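PDB 1YLL: HutD family protein from Pseudomonas aeruginosa, which is of unknown function but belongs to the HutD family of the cupin clan and is possibly linked to histidine utilisation. Local coordinates for residues D[6-11]-D[161-166]; D[126-131]-D[187-192]; D[141-146]-D[191-196]; D[149-154]-D[180-185]. One frame throughout, in Å; residues are numbered along the deposited sequence. Where two conformers were deposited one is given.

Contact 1 (D[6-11]-D[161-166]); sequences LRILRA and GQLAAH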
loop_
_atom_site.group_PDB
_atom_site.type_symbol
_atom_site.label_atom_id
_atom_site.label_comp_id
_atom_site.label_asym_id
_atom_site.label_seq_id
_atom_site.Cartn_x
_atom_site.Cartn_y
_atom_site.Cartn_z
ATOM N N LEU D 6 4.897 -6.669 14.444
ATOM C CA LEU D 6 4.906 -5.266 14.051
ATOM C C LEU D 6 3.861 -4.426 14.788
ATOM O O LEU D 6 2.676 -4.725 14.744
ATOM C CB LEU D 6 4.689 -5.166 12.546
ATOM C CG LEU D 6 4.919 -3.789 11.942
ATOM C CD1 LEU D 6 3.706 -2.903 12.142
ATOM C CD2 LEU D 6 6.168 -3.191 12.587
ATOM N N ARG D 7 4.311 -3.367 15.455
ATOM C CA ARG D 7 3.401 -2.506 16.200
ATOM C C ARG D 7 3.836 -1.059 16.039
ATOM O O ARG D 7 5.022 -0.773 15.855
ATOM C CB ARG D 7 3.432 -2.868 17.689
ATOM C CG ARG D 7 3.007 -4.295 18.026
ATOM C CD ARG D 7 1.512 -4.499 17.848
ATOM N NE ARG D 7 1.045 -5.751 18.444
ATOM C CZ ARG D 7 1.453 -6.964 18.079
ATOM N NH1 ARG D 7 2.344 -7.106 17.109
ATOM N NH2 ARG D 7 0.969 -8.038 18.687
ATOM N N ILE D 8 2.876 -0.148 16.074
ATOM C CA ILE D 8 3.204 1.258 15.985
ATOM C C ILE D 8 3.002 1.800 17.376
ATOM O O ILE D 8 1.896 1.715 17.945
ATOM C CB ILE D 8 2.347 1.995 14.956
ATOM C CG1 ILE D 8 2.672 1.459 13.550
ATOM C CG2 ILE D 8 2.652 3.486 14.997
ATOM C CD1 ILE D 8 1.904 2.131 12.429
ATOM N N LEU D 9 4.088 2.321 17.950
ATOM C CA LEU D 9 4.045 2.855 19.302
ATOM C C LEU D 9 3.614 4.307 19.228
ATOM O O LEU D 9 4.099 5.061 18.396
ATOM C CB LEU D 9 5.438 2.724 19.964
ATOM C CG LEU D 9 5.950 1.271 19.904
ATOM C CD1 LEU D 9 7.396 1.197 20.369
ATOM C CD2 LEU D 9 5.031 0.364 20.731
ATOM N N ARG D 10 2.661 4.693 20.072
ATOM C CA ARG D 10 2.184 6.057 20.041
ATOM C C ARG D 10 2.791 6.942 21.117
ATOM O O ARG D 10 2.804 6.601 22.290
ATOM C CB ARG D 10 0.656 6.055 20.156
ATOM C CG ARG D 10 0.017 5.138 19.118
ATOM C CD ARG D 10 0.131 5.711 17.714
ATOM N NE ARG D 10 -0.383 4.769 16.715
ATOM C CZ ARG D 10 -0.344 4.967 15.401
ATOM N NH1 ARG D 10 -0.837 4.045 14.588
ATOM N NH2 ARG D 10 0.166 6.088 14.899
ATOM N N ALA D 11 3.242 8.106 20.695
ATOM C CA ALA D 11 3.884 9.050 21.594
ATOM C C ALA D 11 2.985 9.413 22.767
ATOM O O ALA D 11 3.464 9.561 23.885
ATOM C CB ALA D 11 4.294 10.288 20.837
ATOM N N GLY D 161 0.293 1.118 8.347
ATOM C CA GLY D 161 -0.036 2.156 9.303
ATOM C C GLY D 161 0.531 3.521 8.982
ATOM O O GLY D 161 1.225 3.722 7.977
ATOM N N GLN D 162 0.214 4.470 9.851
ATOM C CA GLN D 162 0.653 5.840 9.694
ATOM C C GLN D 162 1.137 6.364 11.016
ATOM O O GLN D 162 0.580 6.039 12.070
ATOM C CB GLN D 162 -0.492 6.718 9.236
ATOM C CG GLN D 162 -0.748 6.701 7.754
ATOM C CD GLN D 162 -1.990 7.484 7.395
ATOM O OE1 GLN D 162 -3.112 7.034 7.644
ATOM N NE2 GLN D 162 -1.802 8.672 6.825
ATOM N N LEU D 163 2.152 7.209 10.948
ATOM C CA LEU D 163 2.725 7.786 12.146
ATOM C C LEU D 163 2.466 9.279 12.320
ATOM O O LEU D 163 2.660 10.072 11.399
ATOM C CB LEU D 163 4.247 7.536 12.156
ATOM C CG LEU D 163 4.898 6.176 12.487
ATOM C CD1 LEU D 163 4.308 5.034 11.724
ATOM C CD2 LEU D 163 6.390 6.296 12.178
ATOM N N ALA D 164 2.049 9.649 13.530
ATOM C CA ALA D 164 1.863 11.057 13.871
ATOM C C ALA D 164 3.232 11.478 14.440
ATOM O O ALA D 164 4.139 10.628 14.592
ATOM C CB ALA D 164 0.771 11.219 14.935
ATOM N N ALA D 165 3.388 12.759 14.753
ATOM C CA ALA D 165 4.666 13.248 15.290
ATOM C C ALA D 165 5.066 12.494 16.552
ATOM O O ALA D 165 4.284 12.353 17.494
ATOM C CB ALA D 165 4.592 14.742 15.581
ATOM N N HIS D 166 6.309 12.020 16.529
ATOM C CA HIS D 166 6.958 11.241 17.579
ATOM C C HIS D 166 6.494 9.819 17.753
ATOM O O HIS D 166 6.931 9.142 18.684
ATOM C CB HIS D 166 6.961 11.975 18.934
ATOM C CG HIS D 166 7.814 13.205 18.931
ATOM N ND1 HIS D 166 8.148 13.891 20.080
ATOM C CD2 HIS D 166 8.383 13.886 17.907
ATOM C CE1 HIS D 166 8.882 14.942 19.762
ATOM N NE2 HIS D 166 9.040 14.963 18.449
HETATM O O HOH W 1 -1.758 3.640 11.611
#
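Ile8 reaches segment 161-166 because its CG1 stands beside the backbone N, trans to the carbonyl carbon (chi1 -66°), and CD1 continues in an extended line; Arg10 starts out in the same way but bends at the next bond (chi2 -71°), which folds its guanidinium over Ile8 and carries the edge of the group to Gln162. Ile8 CD1 settles on the backbone of Gly161, 3.7 Å from Gly161 CA, on the side where a side chain would otherwise stand. The same Ile8 CD1 also meets the Leu163 CD1 methyl at 3.8 Å. The other branch, Ile8 CG2, lies 3.4 Å from the Arg10 guanidinium plane and over its centre, so an apolar methyl backs one face of the charged group. Arg10 NH2 donates to Gln162 O at 2.9 Å, nearly straight (163°) and close to both the guanidinium and the carbonyl planes. Water 1 accepts from Arg10 NH1 at 3.1 Å and from Gln162 N at 2.8 Å, which ties both backbone polar atoms of Gln162 to one arginine. Arg10 NH2 also forms a salt bridge with Asp167, whose carboxylate accepts from the backbone N of Ala11 and Ala164; this probably steadies the charge and limits rotation of the group. Further along, Ala11 CB packs on His166 CB at 3.7 Å. The contact joins two sheets: strand 6-9 pairs with 168-171 in one, strand 158-163 pairs with 151-155 in the other, and Leu169 lies against Ile8 from strand 168-171.

Contact 2 (D[126-131]-D[187-192]); sequences WLRVEG and PAWVCA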
loop_
_atom_site.group_PDB
_atom_site.type_symbol
_atom_site.label_atom_id
_atom_site.label_comp_id
_atom_site.label_asym_id
_atom_site.label_seq_id
_atom_site.Cartn_x
_atom_site.Cartn_y
_atom_site.Cartn_z
ATOM N N TRP D 126 18.889 9.539 9.784
ATOM C CA TRP D 126 17.760 10.470 9.634
ATOM C C TRP D 126 17.473 10.578 8.147
ATOM O O TRP D 126 18.386 10.770 7.358
ATOM C CB TRP D 126 18.150 11.851 10.185
ATOM C CG TRP D 126 18.034 11.886 11.659
ATOM C CD1 TRP D 126 19.061 11.716 12.586
ATOM C CD2 TRP D 126 16.844 12.057 12.417
ATOM N NE1 TRP D 126 18.566 11.791 13.844
ATOM C CE2 TRP D 126 17.208 11.989 13.787
ATOM C CE3 TRP D 126 15.503 12.257 12.083
ATOM C CZ2 TRP D 126 16.271 12.116 14.815
ATOM C CZ3 TRP D 126 14.574 12.383 13.102
ATOM C CH2 TRP D 126 14.956 12.315 14.447
ATOM N N LEU D 127 16.195 10.409 7.785
ATOM C CA LEU D 127 15.759 10.461 6.387
ATOM C C LEU D 127 14.619 11.459 6.250
ATOM O O LEU D 127 13.710 11.464 7.064
ATOM C CB LEU D 127 15.262 9.079 5.986
ATOM C CG LEU D 127 16.309 7.953 6.051
ATOM C CD1 LEU D 127 15.619 6.583 6.020
ATOM C CD2 LEU D 127 17.280 8.111 4.912
ATOM N N ARG D 128 14.657 12.300 5.205
ATOM C CA ARG D 128 13.554 13.249 5.011
ATOM C C ARG D 128 12.690 12.620 3.933
ATOM O O ARG D 128 13.149 12.444 2.795
ATOM C CB ARG D 128 14.043 14.609 4.524
ATOM C CG ARG D 128 12.939 15.680 4.548
ATOM C CD ARG D 128 13.490 17.059 4.179
ATOM N NE ARG D 128 12.539 18.138 4.459
ATOM C CZ ARG D 128 11.909 18.850 3.528
ATOM N NH1 ARG D 128 11.072 19.815 3.886
ATOM N NH2 ARG D 128 12.109 18.590 2.241
ATOM N N VAL D 129 11.467 12.263 4.302
ATOM C CA VAL D 129 10.538 11.637 3.369
ATOM C C VAL D 129 9.822 12.741 2.580
ATOM O O VAL D 129 9.011 13.477 3.123
ATOM C CB VAL D 129 9.499 10.765 4.107
ATOM C CG1 VAL D 129 8.590 10.092 3.083
ATOM C CG2 VAL D 129 10.196 9.688 4.938
ATOM N N GLU D 130 10.167 12.844 1.303
ATOM C CA GLU D 130 9.589 13.847 0.413
ATOM C C GLU D 130 8.799 13.100 -0.645
ATOM O O GLU D 130 9.323 12.729 -1.688
ATOM C CB GLU D 130 10.707 14.660 -0.233
ATOM C CG GLU D 130 11.424 15.579 0.738
ATOM C CD GLU D 130 12.600 16.284 0.100
ATOM O OE1 GLU D 130 12.532 16.551 -1.123
ATOM O OE2 GLU D 130 13.580 16.583 0.818
ATOM N N GLY D 131 7.533 12.870 -0.341
ATOM C CA GLY D 131 6.684 12.154 -1.253
ATOM C C GLY D 131 6.824 10.676 -0.994
ATOM O O GLY D 131 5.920 10.051 -0.456
ATOM N N PRO D 187 6.653 17.021 3.542
ATOM C CA PRO D 187 7.940 16.412 3.907
ATOM C C PRO D 187 8.065 16.158 5.393
ATOM O O PRO D 187 7.726 17.015 6.222
ATOM C CB PRO D 187 8.948 17.419 3.397
ATOM C CG PRO D 187 8.289 17.852 2.102
ATOM C CD PRO D 187 6.851 18.075 2.531
ATOM N N ALA D 188 8.564 14.983 5.744
ATOM C CA ALA D 188 8.665 14.650 7.149
ATOM C C ALA D 188 9.940 13.887 7.383
ATOM O O ALA D 188 10.312 12.998 6.610
ATOM C CB ALA D 188 7.473 13.822 7.582
ATOM N N TRP D 189 10.615 14.277 8.458
ATOM C CA TRP D 189 11.851 13.650 8.860
ATOM C C TRP D 189 11.539 12.452 9.723
ATOM O O TRP D 189 10.674 12.523 10.597
ATOM C CB TRP D 189 12.687 14.640 9.674
ATOM C CG TRP D 189 13.491 15.602 8.860
ATOM C CD1 TRP D 189 13.192 16.930 8.594
ATOM C CD2 TRP D 189 14.725 15.332 8.203
ATOM N NE1 TRP D 189 14.174 17.487 7.818
ATOM C CE2 TRP D 189 15.128 16.533 7.560
ATOM C CE3 TRP D 189 15.542 14.187 8.086
ATOM C CZ2 TRP D 189 16.308 16.622 6.816
ATOM C CZ3 TRP D 189 16.701 14.272 7.347
ATOM C CH2 TRP D 189 17.086 15.485 6.715
ATOM N N VAL D 190 12.251 11.359 9.463
ATOM C CA VAL D 190 12.124 10.122 10.243
ATOM C C VAL D 190 13.522 9.635 10.578
ATOM O O VAL D 190 14.480 10.028 9.933
ATOM C CB VAL D 190 11.387 8.979 9.446
ATOM C CG1 VAL D 190 9.964 9.428 9.065
ATOM C CG2 VAL D 190 12.125 8.645 8.204
ATOM N N CYS D 191 13.638 8.805 11.620
ATOM C CA CYS D 191 14.934 8.237 11.957
ATOM C C CYS D 191 14.741 6.734 11.897
ATOM O O CYS D 191 13.903 6.161 12.624
ATOM C CB CYS D 191 15.374 8.670 13.330
ATOM S SG CYS D 191 17.130 8.195 13.639
ATOM N N ALA D 192 15.486 6.112 10.997
ATOM C CA ALA D 192 15.423 4.677 10.797
ATOM C C ALA D 192 16.549 4.060 11.621
ATOM O O ALA D 192 17.718 4.340 11.354
ATOM C CB ALA D 192 15.620 4.363 9.331
HETATM O O HOH W 2 10.338 18.377 6.852
#
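From Trp126 opposite Cys191 to Val129 opposite Ala188, the strands run antiparallel at 159°, with the hydrogen-bonded pairs Leu127-Val190 and Val129-Ala188 alternating with the non-hydrogen-bonded pairs Trp126-Cys191 and Arg128-Trp189. The ladder joins edge strand 120-129 to 187-197 in the five-stranded sheet, consistent with a cupin-type barrel. Two indoles dominate one face, and each is covered by its cross-strand partner. Cys191 CB stands almost exactly on the normal of the Trp126 six-membered ring, 3.6 Å from its centroid, and Cys191 SG lies over the five-membered ring, 3.9 Å from that centroid, in a sulfur-aromatic contact; the thiol gets there because SG is trans to the backbone N (chi1 -170°). Buried Trp126 NE1 is satisfied by Ser66. In the same manner Arg128 CB makes a CH-pi contact with the Trp189 six-membered ring, 3.6 Å from its centroid, and Arg88 is a cation-pi partner of that indole. The extended Arg128 chain then passes obliquely across the ring system, with Arg128 CD 3.7 Å from Trp189 NE1. Between the two tryptophans, Trp126 CB meets Trp189 CZ3 at 4.0 Å. Pro187 CB sits 3.2 Å above the centre of the Arg128 guanidinium. Arg128 NH2 forms a salt bridge with Glu130 OE2 at 2.9 Å, in the guanidinium plane but above the plane of the carboxylate. The opposite face is aliphatic: Val190 CG2 touches Leu127 CB at 3.9 Å and also packs on Val129. Arg128 therefore serves as hydrocarbon along its stem, while Glu130 probably offsets the charge at its end.

Contact 3 (D[141-146]-D[191-196]); sequences TLLLFA and CAVELD
Leu142 and Glu194 lie side by side and point the same way across a non-hydrogen-bonded pair, with Leu142 CD1 touching Glu194 CG at 3.6 Å. Leu142 has CG trans to the backbone N (chi1 167°), and the turn at the next bond brings CD1 to 3.5 Å from Val193 O. Leu144 leans across likewise, and its CD2 rests on Ala192 CB at 3.8 Å. The acid end of Glu194 turns to another chain, forming a salt bridge with Arg123 of the third subunit, so this side of the pair contributes to the assembly.

The other face carries Thr141, Leu143, Phe145, Cys191, Val193 and Leu195. Here Leu143 CB stands directly across from Val193 CB at 4.0 Å, whereas its tip contacts a residue further along: Leu143 CD1 meets Leu195 CD1 at 4.0 Å. Thr141 CG2 approaches that same Leu195 CD1 at 4.2 Å, giving the leucine methyl two neighbours. Phe145 touches Cys191 chiefly near the backbone; with CG trans to N (chi1 176°), its ring swings off to stack on Phe111.

Six backbone bonds hold the ladder, two in each of the pairs Thr141-Leu195, Leu143-Val193 and Phe145-Cys191; Leu143 N to Val193 O, at 2.8 Å and 176°, is practically straight. Strands 141-146 and 187-197 are interior strands of an antiparallel sheet, flanked by 168-171 next to the former and 120-129 next to the latter. Strand 42-49 packs through Trp42, Leu44 and Ile46 on the Leu143 face, while Leu169 touches Leu142 and Leu144.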
loop_
_atom_site.group_PDB
_atom_site.type_symbol
_atom_site.label_atom_id
_atom_site.label_comp_id
_atom_site.label_asym_id
_atom_site.label_seq_id
_atom_site.Cartn_x
_atom_site.Cartn_y
_atom_site.Cartn_z
ATOM N N THR D 141 15.475 -6.244 13.327
ATOM C CA THR D 141 14.699 -5.268 14.082
ATOM C C THR D 141 14.749 -3.898 13.427
ATOM O O THR D 141 15.833 -3.436 13.049
ATOM C CB THR D 141 15.215 -5.140 15.522
ATOM O OG1 THR D 141 14.908 -6.343 16.246
ATOM C CG2 THR D 141 14.544 -3.950 16.230
ATOM N N LEU D 142 13.583 -3.290 13.227
ATOM C CA LEU D 142 13.511 -1.938 12.687
ATOM C C LEU D 142 12.684 -1.040 13.611
ATOM O O LEU D 142 11.563 -1.367 13.974
ATOM C CB LEU D 142 12.916 -1.890 11.259
ATOM C CG LEU D 142 12.525 -0.459 10.793
ATOM C CD1 LEU D 142 13.780 0.389 10.597
ATOM C CD2 LEU D 142 11.746 -0.472 9.492
ATOM N N LEU D 143 13.263 0.087 14.025
ATOM C CA LEU D 143 12.534 1.055 14.810
ATOM C C LEU D 143 12.492 2.263 13.864
ATOM O O LEU D 143 13.530 2.745 13.402
ATOM C CB LEU D 143 13.299 1.405 16.095
ATOM C CG LEU D 143 13.571 0.193 16.985
ATOM C CD1 LEU D 143 14.575 0.537 18.080
ATOM C CD2 LEU D 143 12.242 -0.260 17.553
ATOM N N LEU D 144 11.296 2.741 13.521
ATOM C CA LEU D 144 11.203 3.873 12.596
ATOM C C LEU D 144 10.469 4.998 13.327
ATOM O O LEU D 144 9.260 4.933 13.536
ATOM C CB LEU D 144 10.444 3.442 11.320
ATOM C CG LEU D 144 10.448 4.375 10.118
ATOM C CD1 LEU D 144 9.722 5.646 10.461
ATOM C CD2 LEU D 144 11.883 4.696 9.671
ATOM N N PHE D 145 11.228 6.003 13.761
ATOM C CA PHE D 145 10.701 7.105 14.546
ATOM C C PHE D 145 10.341 8.283 13.659
ATOM O O PHE D 145 11.147 8.687 12.851
ATOM C CB PHE D 145 11.776 7.558 15.528
ATOM C CG PHE D 145 11.394 8.771 16.339
ATOM C CD1 PHE D 145 10.560 8.651 17.436
ATOM C CD2 PHE D 145 11.906 10.034 15.997
ATOM C CE1 PHE D 145 10.230 9.771 18.207
ATOM C CE2 PHE D 145 11.584 11.172 16.767
ATOM C CZ PHE D 145 10.762 11.044 17.853
ATOM N N ALA D 146 9.121 8.814 13.783
ATOM C CA ALA D 146 8.730 9.967 12.969
ATOM C C ALA D 146 8.878 11.237 13.783
ATOM O O ALA D 146 8.252 11.351 14.830
ATOM C CB ALA D 146 7.259 9.825 12.524
ATOM N N CYS D 191 13.638 8.805 11.620
ATOM C CA CYS D 191 14.934 8.237 11.957
ATOM C C CYS D 191 14.741 6.734 11.897
ATOM O O CYS D 191 13.903 6.161 12.624
ATOM C CB CYS D 191 15.374 8.670 13.330
ATOM S SG CYS D 191 17.130 8.195 13.639
ATOM N N ALA D 192 15.486 6.112 10.997
ATOM C CA ALA D 192 15.423 4.677 10.797
ATOM C C ALA D 192 16.549 4.060 11.621
ATOM O O ALA D 192 17.718 4.340 11.354
ATOM C CB ALA D 192 15.620 4.363 9.331
ATOM N N VAL D 193 16.180 3.216 12.579
ATOM C CA VAL D 193 17.161 2.536 13.443
ATOM C C VAL D 193 17.039 1.025 13.173
ATOM O O VAL D 193 15.954 0.472 13.333
ATOM C CB VAL D 193 16.872 2.824 14.921
ATOM C CG1 VAL D 193 17.849 2.033 15.809
ATOM C CG2 VAL D 193 17.079 4.308 15.195
ATOM N N GLU D 194 18.130 0.371 12.767
ATOM C CA GLU D 194 18.069 -1.062 12.478
ATOM C C GLU D 194 19.070 -1.756 13.373
ATOM O O GLU D 194 20.183 -1.260 13.563
ATOM C CB GLU D 194 18.332 -1.315 10.978
ATOM C CG GLU D 194 17.263 -0.577 10.143
ATOM C CD GLU D 194 17.601 -0.373 8.674
ATOM O OE1 GLU D 194 17.366 0.770 8.148
ATOM O OE2 GLU D 194 18.063 -1.347 8.050
ATOM N N LEU D 195 18.645 -2.882 13.931
ATOM C CA LEU D 195 19.475 -3.655 14.839
ATOM C C LEU D 195 19.442 -5.127 14.427
ATOM O O LEU D 195 18.452 -5.607 13.880
ATOM C CB LEU D 195 18.916 -3.527 16.267
ATOM C CG LEU D 195 19.024 -2.118 16.883
ATOM C CD1 LEU D 195 17.793 -1.779 17.712
ATOM C CD2 LEU D 195 20.242 -2.076 17.767
ATOM N N ASP D 196 20.552 -5.809 14.672
ATOM C CA ASP D 196 20.655 -7.242 14.430
ATOM C C ASP D 196 21.353 -7.807 15.640
ATOM O O ASP D 196 22.205 -7.152 16.236
ATOM C CB ASP D 196 21.442 -7.539 13.176
ATOM C CG ASP D 196 20.559 -7.564 11.953
ATOM O OD1 ASP D 196 19.569 -8.328 11.970
ATOM O OD2 ASP D 196 20.869 -6.834 10.995
#

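Contact 4 (D[149-154]-D[180-185]); sequences DGVAIS and WRLTAH
Ala152-Thr183, Ile153-Leu182 and Ser154-Arg181 form an antiparallel ladder in the four-stranded sheet of what is probably a cupin-type beta barrel; just before it Gly150 and Val151 make a G1 beta bulge opposite Leu163 on the other neighbouring strand.

Backbone bonds give the register. Ala152 pairs with Thr183, and Ser154 with Arg181, each through two hydrogen bonds; Ala152 N to Thr183 O is 2.8 Å long. Between them the non-hydrogen-bonded pair Ile153-Leu182 is flanked by CA-H...O contacts, the shortest from Leu182 CA to Ala152 O at 3.2 Å.

Apolar contacts fill the face of Ile153 and Leu182. The two side chains run alongside each other, and Leu182 CD2 touches Ile153 CG1 at 3.6 Å. Ile153 CG2, trans to the backbone N, turns to the edge of the Trp180 indole and meets CE3 at 3.9 Å; that ring stacks on Trp135. Val151 CG1 closes on Leu182 CB at 4.0 Å, and Val190 of strand 187-197 packs on both Val151 and Leu182, consistent with this face lying in the barrel interior.

Mixed contacts occupy the other face. Ser154 OG lies 3.3 Å from Arg181 CB, and Gln158 of the fourth subunit packs on Ser154. With Thr183 OG1 trans to the backbone N (chi1 178°), the hydroxyl is directed to a hydrogen bond with Gly131 O, while the methyl CG2 lies 3.2 Å from Ala152 CB, unusually short and so doubtful in its exact value.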
loop_
_atom_site.group_PDB
_atom_site.type_symbol
_atom_site.label_atom_id
_atom_site.label_comp_id
_atom_site.label_asym_id
_atom_site.label_seq_id
_atom_site.Cartn_x
_atom_site.Cartn_y
_atom_site.Cartn_z
ATOM N N ASP D 149 4.771 14.723 11.557
ATOM C CA ASP D 149 3.572 13.945 11.256
ATOM C C ASP D 149 3.345 13.583 9.787
ATOM O O ASP D 149 3.874 14.221 8.886
ATOM C CB ASP D 149 2.341 14.717 11.759
ATOM C CG ASP D 149 1.129 13.827 11.945
ATOM O OD1 ASP D 149 0.869 12.974 11.075
ATOM O OD2 ASP D 149 0.432 13.964 12.966
ATOM N N GLY D 150 2.560 12.538 9.574
ATOM C CA GLY D 150 2.164 12.161 8.234
ATOM C C GLY D 150 2.871 11.070 7.472
ATOM O O GLY D 150 2.621 10.920 6.270
ATOM N N VAL D 151 3.720 10.289 8.135
ATOM C CA VAL D 151 4.420 9.244 7.407
ATOM C C VAL D 151 3.713 7.909 7.380
ATOM O O VAL D 151 3.456 7.293 8.423
ATOM C CB VAL D 151 5.844 9.026 7.964
ATOM C CG1 VAL D 151 6.542 7.895 7.194
ATOM C CG2 VAL D 151 6.651 10.318 7.824
ATOM N N ALA D 152 3.403 7.453 6.172
ATOM C CA ALA D 152 2.749 6.168 5.995
ATOM C C ALA D 152 3.825 5.132 5.658
ATOM O O ALA D 152 4.727 5.403 4.876
ATOM C CB ALA D 152 1.711 6.242 4.875
ATOM N N ILE D 153 3.693 3.947 6.235
ATOM C CA ILE D 153 4.672 2.887 6.027
ATOM C C ILE D 153 4.091 1.637 5.396
ATOM O O ILE D 153 3.017 1.174 5.781
ATOM C CB ILE D 153 5.278 2.392 7.361
ATOM C CG1 ILE D 153 5.750 3.556 8.216
ATOM C CG2 ILE D 153 6.450 1.463 7.075
ATOM C CD1 ILE D 153 6.208 3.124 9.620
ATOM N N SER D 154 4.796 1.088 4.417
ATOM C CA SER D 154 4.329 -0.154 3.842
ATOM C C SER D 154 5.519 -1.106 3.880
ATOM O O SER D 154 6.667 -0.665 3.817
ATOM C CB SER D 154 3.827 0.061 2.419
ATOM O OG SER D 154 4.899 0.314 1.551
ATOM N N TRP D 180 10.939 -1.928 2.488
ATOM C CA TRP D 180 10.251 -0.882 3.233
ATOM C C TRP D 180 10.017 0.364 2.394
ATOM O O TRP D 180 10.945 0.860 1.753
ATOM C CB TRP D 180 11.094 -0.444 4.452
ATOM C CG TRP D 180 11.297 -1.490 5.478
ATOM C CD1 TRP D 180 12.394 -2.293 5.647
ATOM C CD2 TRP D 180 10.389 -1.819 6.524
ATOM N NE1 TRP D 180 12.220 -3.092 6.743
ATOM C CE2 TRP D 180 10.996 -2.825 7.301
ATOM C CE3 TRP D 180 9.114 -1.351 6.878
ATOM C CZ2 TRP D 180 10.373 -3.381 8.426
ATOM C CZ3 TRP D 180 8.484 -1.911 8.015
ATOM C CH2 TRP D 180 9.120 -2.906 8.762
ATOM N N ARG D 181 8.798 0.905 2.435
ATOM C CA ARG D 181 8.488 2.115 1.691
ATOM C C ARG D 181 7.759 3.114 2.580
ATOM O O ARG D 181 6.828 2.750 3.283
ATOM C CB ARG D 181 7.632 1.804 0.456
ATOM C CG ARG D 181 7.339 3.081 -0.360
ATOM C CD ARG D 181 6.422 2.817 -1.553
ATOM N NE ARG D 181 6.966 1.811 -2.449
ATOM C CZ ARG D 181 8.067 1.968 -3.180
ATOM N NH1 ARG D 181 8.750 3.108 -3.130
ATOM N NH2 ARG D 181 8.493 0.976 -3.954
ATOM N N LEU D 182 8.201 4.367 2.580
ATOM C CA LEU D 182 7.550 5.383 3.385
ATOM C C LEU D 182 7.006 6.431 2.438
ATOM O O LEU D 182 7.628 6.756 1.423
ATOM C CB LEU D 182 8.547 6.069 4.312
ATOM C CG LEU D 182 9.374 5.126 5.185
ATOM C CD1 LEU D 182 10.349 5.981 5.982
ATOM C CD2 LEU D 182 8.518 4.330 6.092
ATOM N N THR D 183 5.856 6.979 2.795
ATOM C CA THR D 183 5.257 8.013 1.979
ATOM C C THR D 183 4.748 9.140 2.877
ATOM O O THR D 183 4.386 8.910 4.032
ATOM C CB THR D 183 4.116 7.429 1.152
ATOM O OG1 THR D 183 3.519 8.475 0.384
ATOM C CG2 THR D 183 3.092 6.808 2.045
ATOM N N ALA D 184 4.780 10.368 2.365
ATOM C CA ALA D 184 4.304 11.513 3.132
ATOM C C ALA D 184 3.812 12.623 2.198
ATOM O O ALA D 184 4.371 12.822 1.133
ATOM C CB ALA D 184 5.427 12.035 4.017
ATOM N N HIS D 185 2.764 13.339 2.598
ATOM C CA HIS D 185 2.226 14.438 1.783
ATOM C C HIS D 185 3.083 15.691 1.934
ATOM O O HIS D 185 3.473 16.321 0.940
ATOM C CB HIS D 185 0.786 14.739 2.196
ATOM C CG HIS D 185 -0.206 13.727 1.712
ATOM N ND1 HIS D 185 0.039 12.370 1.742
ATOM C CD2 HIS D 185 -1.450 13.874 1.201
ATOM C CE1 HIS D 185 -1.015 11.724 1.270
ATOM N NE2 HIS D 185 -1.932 12.613 0.935
#

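Starting from the N terminus, strand 6-9 waits through some 150 residues until 161-166 closes contact 1, the widest loop. Contacts 2, 3 and 4 open inside that span, at 126-131, 141-146 and 149-154, but close only after it, so contact 1 crosses all three. Segment 180-185 closes contact 4, which nests within both contact 2 and contact 3; strand 187-197 then completes these two, sharing Cys191 and Ala192. Contacts 2 and 3 assemble three neighbouring strands of the five-stranded sheet, whereas contact 4 builds the four-stranded one. Contact 1 bridges the two: Leu163 N to Val151 O probably ties it to contact 4, and His166 N to Ala146 O to contact 3.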